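Local coordinates for protein lectin (Pleurotus ostreatus, PDB 6T0Q) that probably binds galactose-type sugars through tandem beta-sandwich domains resembling carbohydrate-binding modules, each carrying a calcium ion, at residues Leu30-Trp35 / Thr142-Glu147; Ser198-Thr203 / Phe339-Trp344; Ser309-Gln314 / Trp330-Ile335; Cys66-Thr71 / Val228-Thr233. One frame throughout, in Å; residues are numbered along the deposited sequence. Where two conformers were deposited one is given.

Contact 1: residues Leu30-Trp35 / Thr142-Glu147; sequences LSTSKW and TFVTDE. Unlike the reference sequence in segment 30-35: Ser31 (reference Asn), Thr32 (reference Ala).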
loop_
_atom_site.group_PDB
_atom_site.type_symbol
_atom_site.label_atom_id
_atom_site.label_comp_id
_atom_site.label_asym_id
_atom_site.label_seq_id
_atom_site.Cartn_x
_atom_site.Cartn_y
_atom_site.Cartn_z
ATOM N N LEU A 30 -21.809 15.308 -25.827
ATOM C CA LEU A 30 -21.714 16.723 -26.174
ATOM C C LEU A 30 -23.039 17.310 -26.638
ATOM O O LEU A 30 -23.101 18.513 -26.922
ATOM C CB LEU A 30 -20.657 16.916 -27.263
ATOM C CG LEU A 30 -19.205 16.695 -26.819
ATOM C CD1 LEU A 30 -18.304 16.849 -28.030
ATOM C CD2 LEU A 30 -18.820 17.688 -25.725
ATOM N N SER A 31 -24.096 16.491 -26.694
ATOM C CA SER A 31 -25.344 16.875 -27.359
ATOM C C SER A 31 -25.959 18.135 -26.764
ATOM O O SER A 31 -26.590 18.920 -27.483
ATOM C CB SER A 31 -26.356 15.728 -27.275
ATOM O OG SER A 31 -25.781 14.525 -27.765
ATOM N N THR A 32 -25.832 18.333 -25.451
ATOM C CA THR A 32 -26.431 19.499 -24.815
ATOM C C THR A 32 -25.438 20.636 -24.621
ATOM O O THR A 32 -25.794 21.665 -24.039
ATOM C CB THR A 32 -27.053 19.120 -23.473
ATOM O OG1 THR A 32 -26.025 18.723 -22.562
ATOM C CG2 THR A 32 -28.040 17.971 -23.652
ATOM N N SER A 33 -24.215 20.490 -25.111
ATOM C CA SER A 33 -23.199 21.493 -24.841
ATOM C C SER A 33 -23.238 22.608 -25.882
ATOM O O SER A 33 -23.779 22.447 -26.979
ATOM C CB SER A 33 -21.810 20.841 -24.805
ATOM O OG SER A 33 -20.823 21.800 -24.456
ATOM N N LYS A 34 -22.638 23.750 -25.528
ATOM C CA LYS A 34 -22.539 24.902 -26.415
ATOM C C LYS A 34 -21.081 25.294 -26.646
ATOM O O LYS A 34 -20.229 25.147 -25.765
ATOM C CB LYS A 34 -23.287 26.132 -25.850
ATOM C CG LYS A 34 -24.693 25.857 -25.280
ATOM C CD LYS A 34 -25.645 25.385 -26.363
ATOM C CE LYS A 34 -27.055 25.131 -25.805
ATOM N NZ LYS A 34 -27.895 24.388 -26.795
ATOM N N TRP A 35 -20.813 25.800 -27.846
ATOM C CA TRP A 35 -19.556 26.478 -28.139
ATOM C C TRP A 35 -19.569 27.864 -27.504
ATOM O O TRP A 35 -20.563 28.589 -27.616
ATOM C CB TRP A 35 -19.378 26.614 -29.655
ATOM C CG TRP A 35 -19.194 25.308 -30.358
ATOM C CD1 TRP A 35 -20.149 24.576 -31.014
ATOM C CD2 TRP A 35 -17.968 24.581 -30.481
ATOM N NE1 TRP A 35 -19.583 23.426 -31.531
ATOM C CE2 TRP A 35 -18.247 23.408 -31.214
ATOM C CE3 TRP A 35 -16.659 24.805 -30.032
ATOM C CZ2 TRP A 35 -17.264 22.460 -31.510
ATOM C CZ3 TRP A 35 -15.681 23.858 -30.327
ATOM C CH2 TRP A 35 -15.991 22.705 -31.057
ATOM N N THR A 142 -24.630 16.070 -15.960
ATOM C CA THR A 142 -23.756 16.675 -16.968
ATOM C C THR A 142 -23.836 18.193 -16.870
ATOM O O THR A 142 -24.930 18.755 -16.755
ATOM C CB THR A 142 -24.136 16.235 -18.385
ATOM O OG1 THR A 142 -24.190 14.807 -18.436
ATOM C CG2 THR A 142 -23.081 16.719 -19.421
ATOM N N PHE A 143 -22.678 18.845 -16.907
ATOM C CA PHE A 143 -22.579 20.299 -16.952
ATOM C C PHE A 143 -21.828 20.676 -18.223
ATOM O O PHE A 143 -20.947 19.939 -18.663
ATOM C CB PHE A 143 -21.869 20.835 -15.701
ATOM C CG PHE A 143 -22.562 20.453 -14.409
ATOM C CD1 PHE A 143 -22.290 19.243 -13.789
ATOM C CD2 PHE A 143 -23.504 21.298 -13.836
ATOM C CE1 PHE A 143 -22.937 18.888 -12.608
ATOM C CE2 PHE A 143 -24.147 20.956 -12.654
ATOM C CZ PHE A 143 -23.867 19.750 -12.043
ATOM N N VAL A 144 -22.192 21.813 -18.830
ATOM C CA VAL A 144 -21.672 22.172 -20.145
ATOM C C VAL A 144 -21.102 23.583 -20.127
ATOM O O VAL A 144 -21.418 24.400 -19.262
ATOM C CB VAL A 144 -22.752 22.066 -21.247
ATOM C CG1 VAL A 144 -23.278 20.636 -21.348
ATOM C CG2 VAL A 144 -23.905 23.050 -20.968
ATOM N N THR A 145 -20.249 23.863 -21.109
ATOM C CA THR A 145 -19.926 25.242 -21.452
ATOM C C THR A 145 -21.176 25.934 -21.993
ATOM O O THR A 145 -21.878 25.380 -22.845
ATOM C CB THR A 145 -18.816 25.278 -22.506
ATOM O OG1 THR A 145 -19.090 24.286 -23.503
ATOM C CG2 THR A 145 -17.453 24.990 -21.877
ATOM N N ASP A 146 -21.453 27.141 -21.501
ATOM C CA ASP A 146 -22.546 27.954 -22.031
ATOM C C ASP A 146 -22.358 29.394 -21.555
ATOM O O ASP A 146 -21.292 29.761 -21.046
ATOM C CB ASP A 146 -23.915 27.372 -21.632
ATOM C CG ASP A 146 -24.137 27.329 -20.122
ATOM O OD1 ASP A 146 -23.424 28.003 -19.345
ATOM O OD2 ASP A 146 -25.064 26.596 -19.713
ATOM N N GLU A 147 -23.409 30.212 -21.710
ATOM C CA GLU A 147 -23.329 31.631 -21.378
ATOM C C GLU A 147 -23.224 31.892 -19.880
ATOM O O GLU A 147 -23.035 33.050 -19.486
ATOM C CB GLU A 147 -24.548 32.382 -21.950
ATOM C CG GLU A 147 -25.879 32.133 -21.220
ATOM C CD GLU A 147 -26.519 30.790 -21.568
ATOM O OE1 GLU A 147 -25.930 30.016 -22.355
ATOM O OE2 GLU A 147 -27.620 30.504 -21.049
HETATM O O HOH W 1 -26.288 18.926 -19.730
#
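The flat groups here are the peptide carbonyls of Lys34 and Thr145, each taking a donor from the other residue. That of Lys34 takes the hydroxyl of Thr145 in its own plane, a short bond of 2.7 Å from OG1 to O. In return the Thr145 carbonyl O accepts Lys34 N at 3.2 Å, a more bent bond (141° at the hydrogen) with the donor tilted slightly from the carbonyl plane. A chi1 of 43° tucks Thr145 OG1 between its own backbone N and carbonyl carbon, and there the hydroxyl also receives Ala129 N, so two bonds grip it. Ser33 OG is hydrogen-bonded to Ala129 O on the same neighbouring strand.

Beside this polar corner Val144 supplies the apolar part. Its CG1 lies 3.6 Å from Ser33 CA and 3.6 Å from Thr32 OG1, with the Thr32 and Val144 side chains at about a right angle. A water bridges the far end, 2.9 Å from Thr32 OG1 and donating to Thr142 O. After the type I turn Leu30-Ser33 the start of strand 34-37 packs on the end of strand 140-144, an edge strand of its four-stranded antiparallel sheet within this chain, as suits a beta-sandwich domain.

Contact 2: residues Ser198-Thr203 / Phe339-Trp344; sequences SNWIWT and FGVAPW
Trp200 and Trp344 lie face to face, the five-membered ring of Trp200 over the six-membered ring of Trp344, with centroids 4.1 Å apart and planes 27° from parallel. The overlap is offset: Trp344 CE3 sits toward the rim of the Trp200 indole, 3.5 Å from its NE1. Trp344 chi1 of -50° sets CG beside the backbone N and turns the indole toward Trp200. On its opposite face Trp344 carries the CD of Pro343, which follows a cis peptide bond, so this indole is sandwiched. Its own NE1 bonds to Asp239 OD2, a calcium ligand, which links the stack to the second metal site and helps hold the ring's rotation.

Phe339 CD1 and Val341 CG2 approach Trp200 obliquely, CG2 4.1 Å from CD1 of the indole. Trp200 NE1 donates to a water at 2.9 Å; that water also accepts from Gly340 N and donates to Val341 O, tying the indole to the loop backbone. Phe339 N closes the near end with a 2.9 Å bond to Ser198 O.

Strand 199-202, outermost in its sheet within this chain, pairs antiparallel with strand 331-338, from which the loop of Phe339 emerges. Side chains of Ser198, Trp200 and Phe339 touch Ile289 of strand 287-296, which belongs to another sheet.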
loop_
_atom_site.group_PDB
_atom_site.type_symbol
_atom_site.label_atom_id
_atom_site.label_comp_id
_atom_site.label_asym_id
_atom_site.label_seq_id
_atom_site.Cartn_x
_atom_site.Cartn_y
_atom_site.Cartn_z
ATOM N N SER A 198 -1.618 -0.547 -25.142
ATOM C CA SER A 198 -1.802 -1.733 -24.317
ATOM C C SER A 198 -1.430 -2.980 -25.113
ATOM O O SER A 198 -1.203 -2.930 -26.325
ATOM C CB SER A 198 -3.246 -1.827 -23.810
ATOM O OG SER A 198 -3.585 -0.666 -23.077
ATOM N N ASN A 199 -1.353 -4.111 -24.408
ATOM C CA ASN A 199 -0.947 -5.374 -25.015
ATOM C C ASN A 199 -1.959 -6.468 -24.726
ATOM O O ASN A 199 -2.527 -6.533 -23.631
ATOM C CB ASN A 199 0.416 -5.867 -24.487
ATOM C CG ASN A 199 1.492 -4.833 -24.611
ATOM O OD1 ASN A 199 2.099 -4.686 -25.665
ATOM N ND2 ASN A 199 1.729 -4.093 -23.530
ATOM N N TRP A 200 -2.153 -7.349 -25.700
ATOM C CA TRP A 200 -2.764 -8.631 -25.403
ATOM C C TRP A 200 -1.775 -9.463 -24.597
ATOM O O TRP A 200 -0.615 -9.616 -24.998
ATOM C CB TRP A 200 -3.133 -9.360 -26.690
ATOM C CG TRP A 200 -4.137 -8.659 -27.567
ATOM C CD1 TRP A 200 -3.872 -7.809 -28.605
ATOM C CD2 TRP A 200 -5.562 -8.785 -27.503
ATOM N NE1 TRP A 200 -5.050 -7.396 -29.190
ATOM C CE2 TRP A 200 -6.100 -7.984 -28.533
ATOM C CE3 TRP A 200 -6.434 -9.506 -26.680
ATOM C CZ2 TRP A 200 -7.474 -7.880 -28.762
ATOM C CZ3 TRP A 200 -7.801 -9.402 -26.910
ATOM C CH2 TRP A 200 -8.304 -8.594 -27.945
ATOM N N ILE A 201 -2.212 -9.973 -23.445
ATOM C CA ILE A 201 -1.366 -10.819 -22.611
ATOM C C ILE A 201 -2.063 -12.156 -22.392
ATOM O O ILE A 201 -3.272 -12.304 -22.600
ATOM C CB ILE A 201 -1.008 -10.168 -21.251
ATOM C CG1 ILE A 201 -2.267 -9.922 -20.401
ATOM C CG2 ILE A 201 -0.231 -8.866 -21.466
ATOM C CD1 ILE A 201 -1.960 -9.377 -18.989
ATOM N N TRP A 202 -1.274 -13.139 -21.966
ATOM C CA TRP A 202 -1.798 -14.440 -21.563
ATOM C C TRP A 202 -0.756 -15.092 -20.663
ATOM O O TRP A 202 0.283 -14.497 -20.360
ATOM C CB TRP A 202 -2.125 -15.314 -22.781
ATOM C CG TRP A 202 -3.163 -16.381 -22.512
ATOM C CD1 TRP A 202 -2.951 -17.739 -22.422
ATOM C CD2 TRP A 202 -4.570 -16.181 -22.304
ATOM N NE1 TRP A 202 -4.143 -18.384 -22.183
ATOM C CE2 TRP A 202 -5.148 -17.452 -22.098
ATOM C CE3 TRP A 202 -5.399 -15.047 -22.279
ATOM C CZ2 TRP A 202 -6.515 -17.622 -21.866
ATOM C CZ3 TRP A 202 -6.752 -15.215 -22.048
ATOM C CH2 TRP A 202 -7.299 -16.497 -21.850
ATOM N N THR A 203 -1.049 -16.311 -20.212
ATOM C CA THR A 203 -0.004 -17.100 -19.577
ATOM C C THR A 203 0.966 -17.610 -20.641
ATOM O O THR A 203 0.693 -17.563 -21.847
ATOM C CB THR A 203 -0.598 -18.263 -18.781
ATOM O OG1 THR A 203 -1.733 -18.791 -19.479
ATOM C CG2 THR A 203 -1.028 -17.799 -17.397
ATOM N N PHE A 339 -1.526 -3.998 -29.054
ATOM C CA PHE A 339 -2.838 -3.839 -29.675
ATOM C C PHE A 339 -2.674 -3.544 -31.156
ATOM O O PHE A 339 -1.873 -2.690 -31.540
ATOM C CB PHE A 339 -3.640 -2.713 -29.026
ATOM C CG PHE A 339 -4.964 -2.474 -29.703
ATOM C CD1 PHE A 339 -5.966 -3.436 -29.635
ATOM C CD2 PHE A 339 -5.192 -1.323 -30.444
ATOM C CE1 PHE A 339 -7.190 -3.243 -30.271
ATOM C CE2 PHE A 339 -6.417 -1.117 -31.079
ATOM C CZ PHE A 339 -7.414 -2.083 -30.993
ATOM N N GLY A 340 -3.421 -4.275 -31.989
ATOM C CA GLY A 340 -3.342 -4.157 -33.439
ATOM C C GLY A 340 -2.900 -5.431 -34.136
ATOM O O GLY A 340 -3.249 -5.643 -35.300
ATOM N N VAL A 341 -2.118 -6.278 -33.452
ATOM C CA VAL A 341 -1.615 -7.490 -34.091
ATOM C C VAL A 341 -2.760 -8.393 -34.538
ATOM O O VAL A 341 -3.838 -8.435 -33.926
ATOM C CB VAL A 341 -0.677 -8.279 -33.158
ATOM C CG1 VAL A 341 0.614 -7.513 -32.918
ATOM C CG2 VAL A 341 -1.397 -8.605 -31.838
ATOM N N ALA A 342 -2.510 -9.128 -35.620
ATOM C CA ALA A 342 -3.314 -10.287 -35.972
ATOM C C ALA A 342 -3.332 -11.277 -34.804
ATOM O O ALA A 342 -2.373 -11.352 -34.030
ATOM C CB ALA A 342 -2.739 -10.959 -37.224
ATOM N N PRO A 343 -4.407 -12.061 -34.654
ATOM C CA PRO A 343 -5.568 -12.110 -35.546
ATOM C C PRO A 343 -6.642 -11.080 -35.221
ATOM O O PRO A 343 -7.555 -10.930 -36.021
ATOM C CB PRO A 343 -6.109 -13.529 -35.324
ATOM C CG PRO A 343 -5.802 -13.779 -33.870
ATOM C CD PRO A 343 -4.448 -13.142 -33.646
ATOM N N TRP A 344 -6.533 -10.370 -34.090
ATOM C CA TRP A 344 -7.623 -9.481 -33.691
ATOM C C TRP A 344 -7.613 -8.159 -34.453
ATOM O O TRP A 344 -8.680 -7.580 -34.685
ATOM C CB TRP A 344 -7.563 -9.234 -32.186
ATOM C CG TRP A 344 -7.449 -10.540 -31.443
ATOM C CD1 TRP A 344 -8.425 -11.483 -31.295
ATOM C CD2 TRP A 344 -6.283 -11.061 -30.792
ATOM N NE1 TRP A 344 -7.945 -12.555 -30.576
ATOM C CE2 TRP A 344 -6.635 -12.320 -30.251
ATOM C CE3 TRP A 344 -4.980 -10.584 -30.606
ATOM C CZ2 TRP A 344 -5.728 -13.108 -29.536
ATOM C CZ3 TRP A 344 -4.081 -11.365 -29.882
ATOM C CH2 TRP A 344 -4.462 -12.612 -29.353
HETATM O O HOH W 2 -4.950 -6.578 -31.958
#

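Contact 3: residues Ser309-Gln314 / Trp330-Ile335; sequences SWKAIQ and WESAKI
Ile313 crosses the face of the Trp330 indole at about a right angle: CG2 stands 3.6 Å from the centroid of the six-membered ring and almost on its normal, a CH-pi contact. Its other branch reaches the pyrrole part, CD1 lying 3.8 Å from Trp330 NE1. This spread over both rings follows from a chi1 of -159°, which carries CG1 anti to the backbone N and puts CG2 between the backbone N and carbonyl carbon, over the benzo ring. The edge of the same indole meets the backbone, with Lys311 C and Ala312 N close to its plane.

The backbones hold these side chains in register. Ala312 and Glu331 form an antiparallel hydrogen-bonded pair, Ala312 N giving 2.7 Å to Glu331 O and Glu331 N giving 2.8 Å to Ala312 O. Two residues along, Ala333 N meets Trp310 O at 2.8 Å in a nearly straight bond. Between them Lys311 and Ser332 form a non-hydrogen-bonded pair; a water 2.9 Å from Ser332 OG touches Lys311 NZ and Trp310 O weakly. On the face that carries Ala312 and Glu331, Ala312 CB comes 4.2 Å from Ala333 CB.

Further out, Glu331 OE1 is hydrogen-bonded to Ser204 OG, which steadies the carboxylate beside Gln314. Trp310 NE1 is taken by Val305 O. Strand 214-222 flanks strand 311-313, its Ala217 and Arg219 touching Trp330. Two strands consecutive in sequence thus become antiparallel neighbours through a long irregular connection, forming a pair within the large antiparallel sheet of the C-terminal half, an arrangement consistent with a beta-sandwich module.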
loop_
_atom_site.group_PDB
_atom_site.type_symbol
_atom_site.label_atom_id
_atom_site.label_comp_id
_atom_site.label_asym_id
_atom_site.label_seq_id
_atom_site.Cartn_x
_atom_site.Cartn_y
_atom_site.Cartn_z
ATOM N N SER A 309 4.156 -6.619 -16.565
ATOM C CA SER A 309 4.166 -6.348 -15.133
ATOM C C SER A 309 2.979 -6.972 -14.418
ATOM O O SER A 309 2.961 -6.995 -13.188
ATOM C CB SER A 309 4.194 -4.839 -14.860
ATOM O OG SER A 309 2.905 -4.252 -15.012
ATOM N N TRP A 310 1.995 -7.480 -15.153
ATOM C CA TRP A 310 0.907 -8.226 -14.540
ATOM C C TRP A 310 1.397 -9.615 -14.140
ATOM O O TRP A 310 2.250 -10.199 -14.803
ATOM C CB TRP A 310 -0.270 -8.344 -15.514
ATOM C CG TRP A 310 -1.022 -7.041 -15.719
ATOM C CD1 TRP A 310 -0.515 -5.854 -16.165
ATOM C CD2 TRP A 310 -2.415 -6.816 -15.474
ATOM N NE1 TRP A 310 -1.517 -4.894 -16.215
ATOM C CE2 TRP A 310 -2.690 -5.468 -15.800
ATOM C CE3 TRP A 310 -3.460 -7.624 -14.999
ATOM C CZ2 TRP A 310 -3.967 -4.914 -15.673
ATOM C CZ3 TRP A 310 -4.727 -7.071 -14.876
ATOM C CH2 TRP A 310 -4.969 -5.732 -15.212
ATOM N N LYS A 311 0.858 -10.136 -13.041
ATOM C CA LYS A 311 1.109 -11.522 -12.664
ATOM C C LYS A 311 0.028 -12.417 -13.258
ATOM O O LYS A 311 -1.111 -11.993 -13.454
ATOM C CB LYS A 311 1.143 -11.686 -11.141
ATOM C CG LYS A 311 2.208 -10.843 -10.449
ATOM C CD LYS A 311 3.534 -10.956 -11.171
ATOM C CE LYS A 311 4.612 -11.569 -10.302
ATOM N NZ LYS A 311 5.865 -11.734 -11.091
ATOM N N ALA A 312 0.394 -13.667 -13.534
ATOM C CA ALA A 312 -0.478 -14.603 -14.229
ATOM C C ALA A 312 -0.255 -16.008 -13.680
ATOM O O ALA A 312 0.828 -16.321 -13.185
ATOM C CB ALA A 312 -0.213 -14.583 -15.743
ATOM N N ILE A 313 -1.276 -16.859 -13.781
ATOM C CA ILE A 313 -1.156 -18.240 -13.314
ATOM C C ILE A 313 -2.077 -19.123 -14.149
ATOM O O ILE A 313 -3.161 -18.698 -14.553
ATOM C CB ILE A 313 -1.457 -18.348 -11.798
ATOM C CG1 ILE A 313 -0.842 -19.626 -11.218
ATOM C CG2 ILE A 313 -2.956 -18.288 -11.523
ATOM C CD1 ILE A 313 -0.906 -19.698 -9.701
ATOM N N GLN A 314 -1.644 -20.364 -14.404
ATOM C CA GLN A 314 -2.382 -21.230 -15.321
ATOM C C GLN A 314 -3.463 -22.053 -14.630
ATOM O O GLN A 314 -4.517 -22.305 -15.225
ATOM C CB GLN A 314 -1.418 -22.161 -16.068
ATOM C CG GLN A 314 -0.447 -21.396 -16.952
ATOM C CD GLN A 314 0.530 -22.286 -17.689
ATOM O OE1 GLN A 314 0.226 -23.443 -17.995
ATOM N NE2 GLN A 314 1.713 -21.750 -17.978
ATOM N N TRP A 330 2.973 -17.322 -9.053
ATOM C CA TRP A 330 2.459 -16.599 -10.210
ATOM C C TRP A 330 3.623 -16.115 -11.069
ATOM O O TRP A 330 4.647 -15.668 -10.551
ATOM C CB TRP A 330 1.603 -15.404 -9.772
ATOM C CG TRP A 330 0.303 -15.753 -9.079
ATOM C CD1 TRP A 330 0.152 -16.445 -7.899
ATOM C CD2 TRP A 330 -1.022 -15.392 -9.502
ATOM N NE1 TRP A 330 -1.185 -16.550 -7.582
ATOM C CE2 TRP A 330 -1.925 -15.908 -8.544
ATOM C CE3 TRP A 330 -1.532 -14.688 -10.604
ATOM C CZ2 TRP A 330 -3.305 -15.746 -8.654
ATOM C CZ3 TRP A 330 -2.906 -14.530 -10.713
ATOM C CH2 TRP A 330 -3.777 -15.058 -9.740
ATOM N N GLU A 331 3.463 -16.199 -12.384
ATOM C CA GLU A 331 4.493 -15.772 -13.319
ATOM C C GLU A 331 4.189 -14.379 -13.861
ATOM O O GLU A 331 3.063 -13.882 -13.776
ATOM C CB GLU A 331 4.611 -16.765 -14.486
ATOM C CG GLU A 331 3.313 -16.894 -15.307
ATOM C CD GLU A 331 3.432 -17.817 -16.518
ATOM O OE1 GLU A 331 4.565 -18.050 -16.993
ATOM O OE2 GLU A 331 2.387 -18.306 -17.001
ATOM N N SER A 332 5.214 -13.748 -14.428
ATOM C CA SER A 332 4.998 -12.569 -15.253
ATOM C C SER A 332 4.111 -12.926 -16.439
ATOM O O SER A 332 4.345 -13.930 -17.116
ATOM C CB SER A 332 6.335 -12.021 -15.751
ATOM O OG SER A 332 7.073 -11.470 -14.686
ATOM N N ALA A 333 3.089 -12.110 -16.688
ATOM C CA ALA A 333 2.258 -12.321 -17.868
ATOM C C ALA A 333 3.103 -12.213 -19.132
ATOM O O ALA A 333 4.072 -11.451 -19.195
ATOM C CB ALA A 333 1.114 -11.297 -17.914
ATOM N N LYS A 334 2.725 -12.983 -20.149
ATOM C CA LYS A 334 3.409 -12.968 -21.438
ATOM C C LYS A 334 2.698 -12.008 -22.382
ATOM O O LYS A 334 1.476 -12.077 -22.545
ATOM C CB LYS A 334 3.437 -14.366 -22.056
ATOM C CG LYS A 334 4.096 -14.428 -23.439
ATOM C CD LYS A 334 4.099 -15.846 -23.983
ATOM C CE LYS A 334 4.706 -15.893 -25.393
ATOM N NZ LYS A 334 4.803 -17.287 -25.907
ATOM N N ILE A 335 3.462 -11.117 -23.000
ATOM C CA ILE A 335 2.909 -10.242 -24.031
ATOM C C ILE A 335 2.749 -11.053 -25.310
ATOM O O ILE A 335 3.726 -11.573 -25.856
ATOM C CB ILE A 335 3.797 -9.010 -24.255
ATOM C CG1 ILE A 335 3.615 -8.028 -23.090
ATOM C CG2 ILE A 335 3.434 -8.316 -25.566
ATOM C CD1 ILE A 335 4.526 -6.816 -23.164
HETATM O O HOH W 3 5.397 -9.445 -13.508
#

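Contact 4: residues Cys66-Thr71 / Val228-Thr233; sequences CSVCAT and VAVCAT
Opposite first torsions bring the two sulfurs of Cys69 and Cys231 together. Cys69 has chi1 55°, with SG between its backbone N and carbonyl carbon; Cys231 has chi1 -68°, with SG beside the backbone N and anti to the carbonyl carbon. The sulfurs join at 2.1 Å, SG to SG, and the torsion about that bond is -82°. The negative sign makes this a left-handed disulfide, and a value close to a quarter turn suggests a bridge under little torsional strain.

Around the bridge the contact is apolar. Val68 CG1 rests 3.6 Å from Cys231 SG and 3.7 Å from Val230 CG1, the two valine side chains running alongside in opposite senses. Val230 CG1 also comes 3.6 Å from the backbone O of Val68. The backbones exchange no hydrogen bond here: the strand axes approach to 6.8 Å, each strand bonded within its own sheet. Val68 and Cys69 both face His134 in a classic beta bulge, which shifts the local side-chain alternation of strand 67-76 just at the bridge. In the partner strand, Cys231 N is hydrogen-bonded to Thr295 OG1, and Val230 also touches Ala104 of strand 98-104.

Both strands carry the same Val-Cys-Ala-Thr run, so the bridge joins closely similar positions in the two halves of the chain. Cys66 nearby makes a second disulfide, with Cys16. A buried covalent crosslink between sheets fixes their relative placement where no backbone bonding does, and oxidised cysteines are consistent with a secreted protein that folds outside the reducing cytosol.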
loop_
_atom_site.group_PDB
_atom_site.type_symbol
_atom_site.label_atom_id
_atom_site.label_comp_id
_atom_site.label_asym_id
_atom_site.label_seq_id
_atom_site.Cartn_x
_atom_site.Cartn_y
_atom_site.Cartn_z
ATOM N N CYS A 66 -22.304 14.634 -2.542
ATOM C CA CYS A 66 -20.940 15.073 -2.785
ATOM C C CYS A 66 -20.506 14.631 -4.172
ATOM O O CYS A 66 -20.762 13.492 -4.576
ATOM C CB CYS A 66 -19.967 14.480 -1.757
ATOM S SG CYS A 66 -20.134 15.096 -0.060
ATOM N N SER A 67 -19.829 15.517 -4.886
ATOM C CA SER A 67 -19.217 15.128 -6.143
ATOM C C SER A 67 -17.944 14.340 -5.859
ATOM O O SER A 67 -17.236 14.601 -4.877
ATOM C CB SER A 67 -18.916 16.353 -6.997
ATOM O OG SER A 67 -18.327 17.374 -6.223
ATOM N N VAL A 68 -17.673 13.356 -6.704
ATOM C CA VAL A 68 -16.551 12.442 -6.528
ATOM C C VAL A 68 -15.529 12.592 -7.653
ATOM O O VAL A 68 -14.341 12.798 -7.405
ATOM C CB VAL A 68 -17.047 10.984 -6.421
ATOM C CG1 VAL A 68 -15.858 10.015 -6.335
ATOM C CG2 VAL A 68 -17.978 10.826 -5.224
ATOM N N CYS A 69 -15.979 12.491 -8.899
ATOM C CA CYS A 69 -15.073 12.546 -10.037
ATOM C C CYS A 69 -15.892 12.892 -11.270
ATOM O O CYS A 69 -17.125 12.924 -11.223
ATOM C CB CYS A 69 -14.320 11.219 -10.210
ATOM S SG CYS A 69 -15.385 9.762 -10.363
ATOM N N ALA A 70 -15.192 13.165 -12.377
ATOM C CA ALA A 70 -15.851 13.618 -13.597
ATOM C C ALA A 70 -15.222 12.977 -14.818
ATOM O O ALA A 70 -14.004 12.787 -14.871
ATOM C CB ALA A 70 -15.773 15.141 -13.778
ATOM N N THR A 71 -16.072 12.666 -15.797
ATOM C CA THR A 71 -15.656 12.341 -17.153
ATOM C C THR A 71 -15.840 13.594 -18.001
ATOM O O THR A 71 -16.936 14.162 -18.029
ATOM C CB THR A 71 -16.490 11.189 -17.709
ATOM O OG1 THR A 71 -16.287 10.020 -16.904
ATOM C CG2 THR A 71 -16.110 10.899 -19.151
ATOM N N VAL A 228 -3.916 9.703 -2.816
ATOM C CA VAL A 228 -5.287 9.314 -2.493
ATOM C C VAL A 228 -5.990 9.038 -3.818
ATOM O O VAL A 228 -6.299 9.974 -4.567
ATOM C CB VAL A 228 -6.030 10.391 -1.684
ATOM C CG1 VAL A 228 -7.499 10.027 -1.521
ATOM C CG2 VAL A 228 -5.370 10.587 -0.298
ATOM N N ALA A 229 -6.212 7.760 -4.117
ATOM C CA ALA A 229 -6.907 7.356 -5.327
ATOM C C ALA A 229 -8.405 7.541 -5.147
ATOM O O ALA A 229 -8.932 7.434 -4.036
ATOM C CB ALA A 229 -6.600 5.896 -5.657
ATOM N N VAL A 230 -9.094 7.823 -6.251
ATOM C CA VAL A 230 -10.502 8.203 -6.181
ATOM C C VAL A 230 -11.369 7.297 -7.052
ATOM O O VAL A 230 -12.170 6.512 -6.530
ATOM C CB VAL A 230 -10.676 9.682 -6.570
ATOM C CG1 VAL A 230 -12.152 10.058 -6.574
ATOM C CG2 VAL A 230 -9.897 10.581 -5.592
ATOM N N CYS A 231 -11.216 7.392 -8.384
ATOM C CA CYS A 231 -12.035 6.651 -9.340
ATOM C C CYS A 231 -11.115 5.946 -10.326
ATOM O O CYS A 231 -10.003 6.412 -10.591
ATOM C CB CYS A 231 -13.022 7.587 -10.148
ATOM S SG CYS A 231 -14.399 8.364 -9.157
ATOM N N ALA A 232 -11.582 4.819 -10.874
ATOM C CA ALA A 232 -10.910 4.192 -12.003
ATOM C C ALA A 232 -11.906 3.972 -13.130
ATOM O O ALA A 232 -13.095 3.722 -12.896
ATOM C CB ALA A 232 -10.258 2.856 -11.643
ATOM N N THR A 233 -11.406 4.100 -14.350
ATOM C CA THR A 233 -12.128 3.712 -15.551
ATOM C C THR A 233 -11.359 2.568 -16.189
ATOM O O THR A 233 -10.137 2.653 -16.333
ATOM C CB THR A 233 -12.253 4.886 -16.514
ATOM O OG1 THR A 233 -12.841 5.993 -15.815
ATOM C CG2 THR A 233 -13.145 4.505 -17.715
#

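From the N terminus, 30-35 opens contact 1, which closes at 142-147 and gathers most of the first half into one loop. Contact 4 opens within that loop at 66-71 and closes only at 228-233, so it crosses contact 1; both reach the same four-stranded sheet. Contact 2 opens at 198-203, before contact 4 closes, and so crosses it as well. Before its partner 339-344, contact 3 closes a short loop between 309-314 and 330-335. Contacts 2 and 3 touch through a probable hydrogen bond, Trp202 O to Lys334 N at 2.9 Å, between neighbouring strands 199-202 and 331-338. Contacts 1 and 2 thus close the separate halves in series, while contact 4 bridges them.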